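Putative Phosphate (Eubacterium rectale, PDB 3DAO) is probably a hydrolase of the haloacid dehalogenase family, most likely acting on phosphorylated substrates, though its natural substrate is not established. Local coordinates at residues I24-D27 against T31-K34; S249-N254 against E258-A263; T88-P93 against W213-Y218. One frame throughout, in Å; residues are numbered along the deposited sequence.

Followed from the N terminus, the chain makes its first closure almost at once: contact 1 folds residues 31-34 back on the end of strand 23-26 across only three intervening residues. Contact 3 opens next, at 88-93, and closes at 213-218 after a long excursion that includes the whole six-stranded sheet. Contact 2 comes last, another short closure, between strand 248-252 and helix 257-262. The three follow in series, without nesting or crossing, and all reach the same eight-stranded sheet. In space, contact 1 lies between the other two, touching contact 2 through Thr31 and Val252 and contact 3 through Ala25 and Leu216; contacts 2 and 3 do not meet.

Contact 1. Residues I24-D27 against T31-K34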
loop_
_atom_site.group_PDB
_atom_site.type_symbol
_atom_site.label_atom_id
_atom_site.label_comp_id
_atom_site.label_asym_id
_atom_site.label_seq_id
_atom_site.Cartn_x
_atom_site.Cartn_y
_atom_site.Cartn_z
ATOM N N ILE A 24 6.654 13.848 -7.545
ATOM C CA ILE A 24 7.486 12.822 -6.883
ATOM C C ILE A 24 6.627 11.877 -6.065
ATOM O O ILE A 24 5.755 12.320 -5.347
ATOM C CB ILE A 24 8.572 13.433 -5.995
ATOM C CG1 ILE A 24 9.475 14.326 -6.824
ATOM C CG2 ILE A 24 9.376 12.328 -5.294
ATOM C CD1 ILE A 24 10.351 15.282 -5.946
ATOM N N ALA A 25 6.809 10.573 -6.279
ATOM C CA ALA A 25 6.125 9.562 -5.462
ATOM C C ALA A 25 7.180 8.684 -4.796
ATOM O O ALA A 25 8.162 8.316 -5.422
ATOM C CB ALA A 25 5.168 8.714 -6.299
ATOM N N THR A 26 6.941 8.352 -3.540
ATOM C CA THR A 26 7.816 7.471 -2.799
ATOM C C THR A 26 7.050 6.543 -1.889
ATOM O O THR A 26 6.001 6.927 -1.343
ATOM C CB THR A 26 8.857 8.262 -1.948
ATOM O OG1 THR A 26 9.746 7.344 -1.299
ATOM C CG2 THR A 26 8.196 9.130 -0.863
ATOM N N ASP A 27 7.519 5.284 -1.790
ATOM C CA ASP A 27 6.984 4.426 -0.733
ATOM C C ASP A 27 7.776 4.753 0.536
ATOM O O ASP A 27 8.630 5.647 0.551
ATOM C CB ASP A 27 6.778 2.909 -1.045
ATOM C CG ASP A 27 7.999 2.197 -1.543
ATOM O OD1 ASP A 27 9.089 2.791 -1.527
ATOM O OD2 ASP A 27 7.849 0.993 -1.930
ATOM N N THR A 31 12.312 2.195 2.490
ATOM C CA THR A 31 12.750 3.209 1.502
ATOM C C THR A 31 13.211 4.475 2.205
ATOM O O THR A 31 14.322 4.944 1.983
ATOM C CB THR A 31 11.622 3.546 0.505
ATOM O OG1 THR A 31 11.339 2.375 -0.288
ATOM C CG2 THR A 31 11.996 4.654 -0.426
ATOM N N LEU A 32 12.327 5.025 3.037
ATOM C CA LEU A 32 12.631 6.223 3.843
ATOM C C LEU A 32 12.993 5.875 5.264
ATOM O O LEU A 32 13.781 6.560 5.912
ATOM C CB LEU A 32 11.412 7.159 3.906
ATOM C CG LEU A 32 10.839 7.642 2.552
ATOM C CD1 LEU A 32 9.594 8.538 2.776
ATOM C CD2 LEU A 32 11.839 8.306 1.656
ATOM N N VAL A 33 12.396 4.811 5.757
ATOM C CA VAL A 33 12.575 4.400 7.148
ATOM C C VAL A 33 12.496 2.907 7.310
ATOM O O VAL A 33 12.004 2.206 6.458
ATOM C CB VAL A 33 11.471 4.990 8.052
ATOM C CG1 VAL A 33 11.457 6.533 7.936
ATOM C CG2 VAL A 33 10.082 4.416 7.665
ATOM N N LYS A 34 12.964 2.455 8.453
ATOM C CA LYS A 34 12.870 1.043 8.818
ATOM C C LYS A 34 11.409 0.639 8.796
ATOM O O LYS A 34 10.534 1.372 9.230
ATOM C CB LYS A 34 13.453 0.808 10.207
ATOM C CG LYS A 34 13.561 -0.659 10.570
ATOM C CD LYS A 34 14.244 -0.835 11.912
ATOM C CE LYS A 34 14.212 -2.305 12.339
ATOM N NZ LYS A 34 14.863 -2.510 13.668
#
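Asp27 and Thr31 are joined by a short hydrogen bond, Thr31 OG1 giving its proton to Asp27 OD1 at 2.6 Å. The hydroxyl comes from above the carboxylate plane, 39° out of it, and the two side chains cross at about a right angle. This bond marks the tight end of the contact. Next to it the packing is looser: Leu32 CG rests 3.6 Å from Asp27 O, while Leu32 CD2 meets Thr26 OG1 tip to tip at 3.7 Å. Standing anti to the backbone N (chi1 -177°), Thr26 OG1 donates a hydrogen bond to Asp27 O, in the carbonyl plane and on a lone pair. Beyond Leu32 the chain runs out to the exposed Lys34. The spacing of Asp27 and Thr31, with an aspartate between them, is consistent with the DxDx(T/V) motif of haloacid dehalogenase-like hydrolases, whose first aspartate is the nucleophile, and Asp27 would probably lie in the active site. Its OD2 forms a salt bridge with Lys212, and Asp235 and Asp239 lie close by. Strand 23-26 runs between strands 57-61 and 230-234, while Val275 of helix 274-281 packs on both Thr31 and Leu32.

Contact 2. Residues S249-N254 against E258-A263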
loop_
_atom_site.group_PDB
_atom_site.type_symbol
_atom_site.label_atom_id
_atom_site.label_comp_id
_atom_site.label_asym_id
_atom_site.label_seq_id
_atom_site.Cartn_x
_atom_site.Cartn_y
_atom_site.Cartn_z
ATOM N N SER A 249 13.561 7.422 -11.853
ATOM C CA SER A 249 13.275 6.618 -10.696
ATOM C C SER A 249 14.533 6.139 -10.022
ATOM O O SER A 249 15.603 6.043 -10.651
ATOM C CB SER A 249 12.391 5.434 -11.066
ATOM O OG SER A 249 13.064 4.539 -11.948
ATOM N N TYR A 250 14.365 5.851 -8.741
ATOM C CA TYR A 250 15.445 5.402 -7.872
ATOM C C TYR A 250 15.046 4.233 -7.025
ATOM O O TYR A 250 13.967 4.235 -6.396
ATOM C CB TYR A 250 15.896 6.529 -6.916
ATOM C CG TYR A 250 16.446 7.729 -7.633
ATOM C CD1 TYR A 250 15.581 8.648 -8.226
ATOM C CD2 TYR A 250 17.829 7.910 -7.783
ATOM C CE1 TYR A 250 16.082 9.745 -8.924
ATOM C CE2 TYR A 250 18.342 9.008 -8.501
ATOM C CZ TYR A 250 17.441 9.915 -9.062
ATOM O OH TYR A 250 17.866 11.011 -9.775
ATOM N N ALA A 251 15.940 3.242 -7.015
ATOM C CA ALA A 251 15.888 2.108 -6.120
ATOM C C ALA A 251 16.916 2.214 -5.039
ATOM O O ALA A 251 18.081 2.551 -5.284
ATOM C CB ALA A 251 16.126 0.772 -6.880
ATOM N N VAL A 252 16.490 1.943 -3.817
ATOM C CA VAL A 252 17.454 1.871 -2.703
ATOM C C VAL A 252 18.434 0.738 -3.040
ATOM O O VAL A 252 18.041 -0.288 -3.590
ATOM C CB VAL A 252 16.804 1.726 -1.334
ATOM C CG1 VAL A 252 16.050 3.030 -1.040
ATOM C CG2 VAL A 252 15.877 0.497 -1.256
ATOM N N SER A 253 19.707 0.942 -2.715
ATOM C CA SER A 253 20.763 0.015 -3.167
ATOM C C SER A 253 20.735 -1.352 -2.508
ATOM O O SER A 253 21.398 -2.282 -2.968
ATOM C CB SER A 253 22.171 0.683 -3.062
ATOM O OG SER A 253 22.505 0.998 -1.723
ATOM N N ASN A 254 19.962 -1.488 -1.445
ATOM C CA ASN A 254 19.875 -2.754 -0.743
ATOM C C ASN A 254 18.706 -3.590 -1.242
ATOM O O ASN A 254 18.441 -4.675 -0.730
ATOM C CB ASN A 254 19.754 -2.588 0.769
ATOM C CG ASN A 254 18.506 -1.822 1.185
ATOM O OD1 ASN A 254 18.319 -0.674 0.778
ATOM N ND2 ASN A 254 17.678 -2.432 2.046
ATOM N N GLU A 258 16.291 -7.090 -9.258
ATOM C CA GLU A 258 15.232 -6.765 -10.225
ATOM C C GLU A 258 14.687 -5.361 -10.018
ATOM O O GLU A 258 14.253 -4.694 -10.968
ATOM C CB GLU A 258 14.073 -7.753 -10.176
ATOM C CG GLU A 258 14.452 -9.158 -10.575
ATOM C CD GLU A 258 15.155 -9.930 -9.472
ATOM O OE1 GLU A 258 15.250 -9.403 -8.351
ATOM O OE2 GLU A 258 15.585 -11.087 -9.722
ATOM N N VAL A 259 14.686 -4.933 -8.756
ATOM C CA VAL A 259 14.164 -3.582 -8.426
ATOM C C VAL A 259 15.191 -2.587 -8.950
ATOM O O VAL A 259 14.862 -1.612 -9.640
ATOM C CB VAL A 259 13.914 -3.420 -6.938
ATOM C CG1 VAL A 259 13.392 -2.014 -6.646
ATOM C CG2 VAL A 259 12.938 -4.507 -6.433
ATOM N N ILE A 260 16.460 -2.868 -8.657
ATOM C CA ILE A 260 17.535 -2.001 -9.102
ATOM C C ILE A 260 17.477 -1.853 -10.613
ATOM O O ILE A 260 17.586 -0.762 -11.149
ATOM C CB ILE A 260 18.920 -2.508 -8.660
ATOM C CG1 ILE A 260 19.036 -2.336 -7.139
ATOM C CG2 ILE A 260 20.028 -1.747 -9.453
ATOM C CD1 ILE A 260 20.260 -3.012 -6.496
ATOM N N ALA A 261 17.194 -2.956 -11.297
ATOM C CA ALA A 261 17.220 -2.957 -12.767
ATOM C C ALA A 261 16.046 -2.207 -13.345
ATOM O O ALA A 261 16.121 -1.653 -14.453
ATOM C CB ALA A 261 17.234 -4.398 -13.328
ATOM N N ALA A 262 14.965 -2.171 -12.583
ATOM C CA ALA A 262 13.737 -1.496 -13.045
ATOM C C ALA A 262 13.911 0.007 -12.982
ATOM O O ALA A 262 13.319 0.754 -13.769
ATOM C CB ALA A 262 12.541 -1.889 -12.172
ATOM N N ALA A 263 14.685 0.432 -11.993
ATOM C CA ALA A 263 14.873 1.885 -11.703
ATOM C C ALA A 263 15.897 2.533 -12.605
ATOM O O ALA A 263 16.849 1.884 -13.034
ATOM C CB ALA A 263 15.305 2.059 -10.262
#
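Ala263 and Ala251 meet methyl to methyl, their CB atoms 3.7 Å apart, and have more surface covered by this contact than any other residues in it. Ala263 is the first residue to leave helical geometry at the end of helix 257-262, and its CB also approaches the backbone N of Ala251 at 3.5 Å. Ala251 in turn aims its methyl at the helix, where CB lies 3.8 Å from Ile260 CA and 3.9 Å from Val259 CG1. A side chain this short is consistent with the close approach of the segment axes, 7.3 Å, which run nearly antiparallel at 160°. That geometry belongs to a beta-alpha-beta unit, in which strand 248-252 turns into helix 257-262 and the chain then returns as strand 265-267 beside strand 248-252, parallel to it. Ala251 is backbone-bonded to that returning strand at His265 and Cys267. Ile260, third in buried surface, covers the turn end of the interface. Its CG1 is anti to the carbonyl carbon (chi1 -70°) and its chain is extended, which carries CD1 to 3.8 Å from Ser253 O. Val259 contributes less here and also packs on Leu243 of helix 240-245. At the far end Ser249 OG sits 3.2 Å from Ala263 CA, but its hydrogen-bond partners are Leu243 O, near the end of helix 240-245, and Lys264 N, just after helix 257-262.

Contact 3. Residues T88-P93 against W213-Y218; sequences TVVRTP and WTALSY
A single side chain, Val90, carries the strand's share of this contact, dividing its two methyls between Ala215 and Tyr218 of helix 212-222. Val90 CG2 lies 3.7 Å from Ala215 CB, while Val90 CG1 is 4.0 Å from Tyr218 CD2. The division follows from the torsion at the valine: CG1 stands anti to the backbone N (chi1 -178°), turning one branch to each partner. Val90 CG1 reaches the tyrosine ring obliquely. Ala215 and Tyr218 are three residues apart, hence on the same side of the helix, so that both can meet the one valine. Putting an alanine in place of Val90 is likely to open a gap beside the Tyr218 ring and leave Ala215 without its main partner on this strand.

Within each segment the polar groups pair locally. Ser217 OG and Ser217 N both donate to Trp213 O, from opposite faces of its carbonyl plane, with the hydroxyl at 2.7 Å. On the strand Arg91 starts out away from the helix, its NE giving a nearly straight bond (171°) to Thr92 O and its guanidinium making a cation-pi contact with Phe66. Strand 89-91 begins at a classic beta bulge, where Thr88 and Val89 both face Thr84. Helix 212-222 packs on a face of the eight-stranded sheet near its 96-99 edge: Val90 and Ile83 of strand 81-84 line that face, and Tyr218 reaches on to Leu97 of strand 96-99. The closest approaches are carbon to carbon, without polar bonds between the segments, and the fit rests on shape and buried apolar surface.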
loop_
_atom_site.group_PDB
_atom_site.type_symbol
_atom_site.label_atom_id
_atom_site.label_comp_id
_atom_site.label_asym_id
_atom_site.label_seq_id
_atom_site.Cartn_x
_atom_site.Cartn_y
_atom_site.Cartn_z
ATOM N N THR A 88 -5.290 1.087 -3.144
ATOM C CA THR A 88 -6.742 0.941 -3.124
ATOM C C THR A 88 -7.470 2.228 -2.733
ATOM O O THR A 88 -8.687 2.362 -2.924
ATOM C CB THR A 88 -7.202 -0.189 -2.183
ATOM O OG1 THR A 88 -6.669 0.017 -0.867
ATOM C CG2 THR A 88 -6.797 -1.569 -2.730
ATOM N N VAL A 89 -6.686 3.186 -2.219
ATOM C CA VAL A 89 -7.217 4.513 -1.851
ATOM C C VAL A 89 -6.225 5.607 -2.231
ATOM O O VAL A 89 -5.009 5.459 -2.005
ATOM C CB VAL A 89 -7.480 4.636 -0.345
ATOM C CG1 VAL A 89 -8.274 5.920 -0.018
ATOM C CG2 VAL A 89 -8.194 3.399 0.208
ATOM N N VAL A 90 -6.785 6.648 -2.849
ATOM C CA VAL A 90 -6.090 7.866 -3.258
ATOM C C VAL A 90 -6.842 9.046 -2.615
ATOM O O VAL A 90 -8.046 9.223 -2.804
ATOM C CB VAL A 90 -6.097 8.059 -4.773
ATOM C CG1 VAL A 90 -5.310 9.329 -5.184
ATOM C CG2 VAL A 90 -5.597 6.816 -5.524
ATOM N N ARG A 91 -6.119 9.852 -1.854
ATOM C CA ARG A 91 -6.743 10.932 -1.103
ATOM C C ARG A 91 -5.840 12.120 -0.820
ATOM O O ARG A 91 -4.588 12.044 -0.840
ATOM C CB ARG A 91 -7.304 10.382 0.222
ATOM C CG ARG A 91 -6.314 9.776 1.235
ATOM C CD ARG A 91 -7.117 9.544 2.517
ATOM N NE ARG A 91 -7.616 10.850 2.963
ATOM C CZ ARG A 91 -8.521 11.055 3.904
ATOM N NH1 ARG A 91 -9.138 10.032 4.529
ATOM N NH2 ARG A 91 -8.834 12.301 4.194
ATOM N N THR A 92 -6.520 13.218 -0.552
ATOM C CA THR A 92 -5.880 14.450 -0.167
ATOM C C THR A 92 -5.967 14.385 1.338
ATOM O O THR A 92 -6.521 13.447 1.892
ATOM C CB THR A 92 -6.611 15.729 -0.707
ATOM O OG1 THR A 92 -7.740 16.006 0.120
ATOM C CG2 THR A 92 -7.065 15.573 -2.154
ATOM N N PRO A 93 -5.408 15.369 2.025
ATOM C CA PRO A 93 -5.496 15.305 3.455
ATOM C C PRO A 93 -6.911 15.405 3.964
ATOM O O PRO A 93 -7.194 14.962 5.063
ATOM C CB PRO A 93 -4.716 16.556 3.918
ATOM C CG PRO A 93 -3.846 16.905 2.812
ATOM C CD PRO A 93 -4.484 16.412 1.555
ATOM N N TRP A 213 0.800 1.505 -9.317
ATOM C CA TRP A 213 0.874 2.261 -10.590
ATOM C C TRP A 213 -0.502 2.693 -11.073
ATOM O O TRP A 213 -0.682 3.790 -11.584
ATOM C CB TRP A 213 1.605 1.503 -11.704
ATOM C CG TRP A 213 1.674 2.345 -12.929
ATOM C CD1 TRP A 213 0.968 2.166 -14.078
ATOM C CD2 TRP A 213 2.385 3.583 -13.086
ATOM N NE1 TRP A 213 1.241 3.187 -14.975
ATOM C CE2 TRP A 213 2.120 4.059 -14.393
ATOM C CE3 TRP A 213 3.255 4.305 -12.278
ATOM C CZ2 TRP A 213 2.670 5.233 -14.881
ATOM C CZ3 TRP A 213 3.816 5.492 -12.788
ATOM C CH2 TRP A 213 3.520 5.930 -14.056
ATOM N N THR A 214 -1.495 1.850 -10.882
ATOM C CA THR A 214 -2.871 2.225 -11.243
ATOM C C THR A 214 -3.303 3.501 -10.525
ATOM O O THR A 214 -3.813 4.481 -11.120
ATOM C CB THR A 214 -3.885 1.086 -10.941
ATOM O OG1 THR A 214 -3.553 -0.045 -11.754
ATOM C CG2 THR A 214 -5.332 1.515 -11.282
ATOM N N ALA A 215 -3.073 3.477 -9.220
ATOM C CA ALA A 215 -3.454 4.588 -8.362
ATOM C C ALA A 215 -2.624 5.823 -8.704
ATOM O O ALA A 215 -3.145 6.925 -8.735
ATOM C CB ALA A 215 -3.284 4.256 -6.867
ATOM N N LEU A 216 -1.338 5.621 -8.930
ATOM C CA LEU A 216 -0.465 6.754 -9.254
ATOM C C LEU A 216 -0.848 7.347 -10.589
ATOM O O LEU A 216 -0.860 8.554 -10.772
ATOM C CB LEU A 216 1.013 6.371 -9.181
ATOM C CG LEU A 216 2.021 7.503 -9.245
ATOM C CD1 LEU A 216 1.733 8.490 -8.143
ATOM C CD2 LEU A 216 3.473 6.975 -9.178
ATOM N N SER A 217 -1.214 6.485 -11.529
ATOM C CA SER A 217 -1.628 6.930 -12.859
ATOM C C SER A 217 -2.874 7.801 -12.792
ATOM O O SER A 217 -3.038 8.745 -13.564
ATOM C CB SER A 217 -1.892 5.729 -13.768
ATOM O OG SER A 217 -0.702 5.019 -13.980
ATOM N N TYR A 218 -3.737 7.471 -11.842
ATOM C CA TYR A 218 -4.950 8.229 -11.590
ATOM C C TYR A 218 -4.610 9.687 -11.271
ATOM O O TYR A 218 -5.222 10.643 -11.823
ATOM C CB TYR A 218 -5.798 7.598 -10.473
ATOM C CG TYR A 218 -6.845 8.524 -9.973
ATOM C CD1 TYR A 218 -8.091 8.598 -10.593
ATOM C CD2 TYR A 218 -6.582 9.407 -8.931
ATOM C CE1 TYR A 218 -9.033 9.488 -10.146
ATOM C CE2 TYR A 218 -7.509 10.291 -8.491
ATOM C CZ TYR A 218 -8.736 10.343 -9.108
ATOM O OH TYR A 218 -9.642 11.245 -8.648
#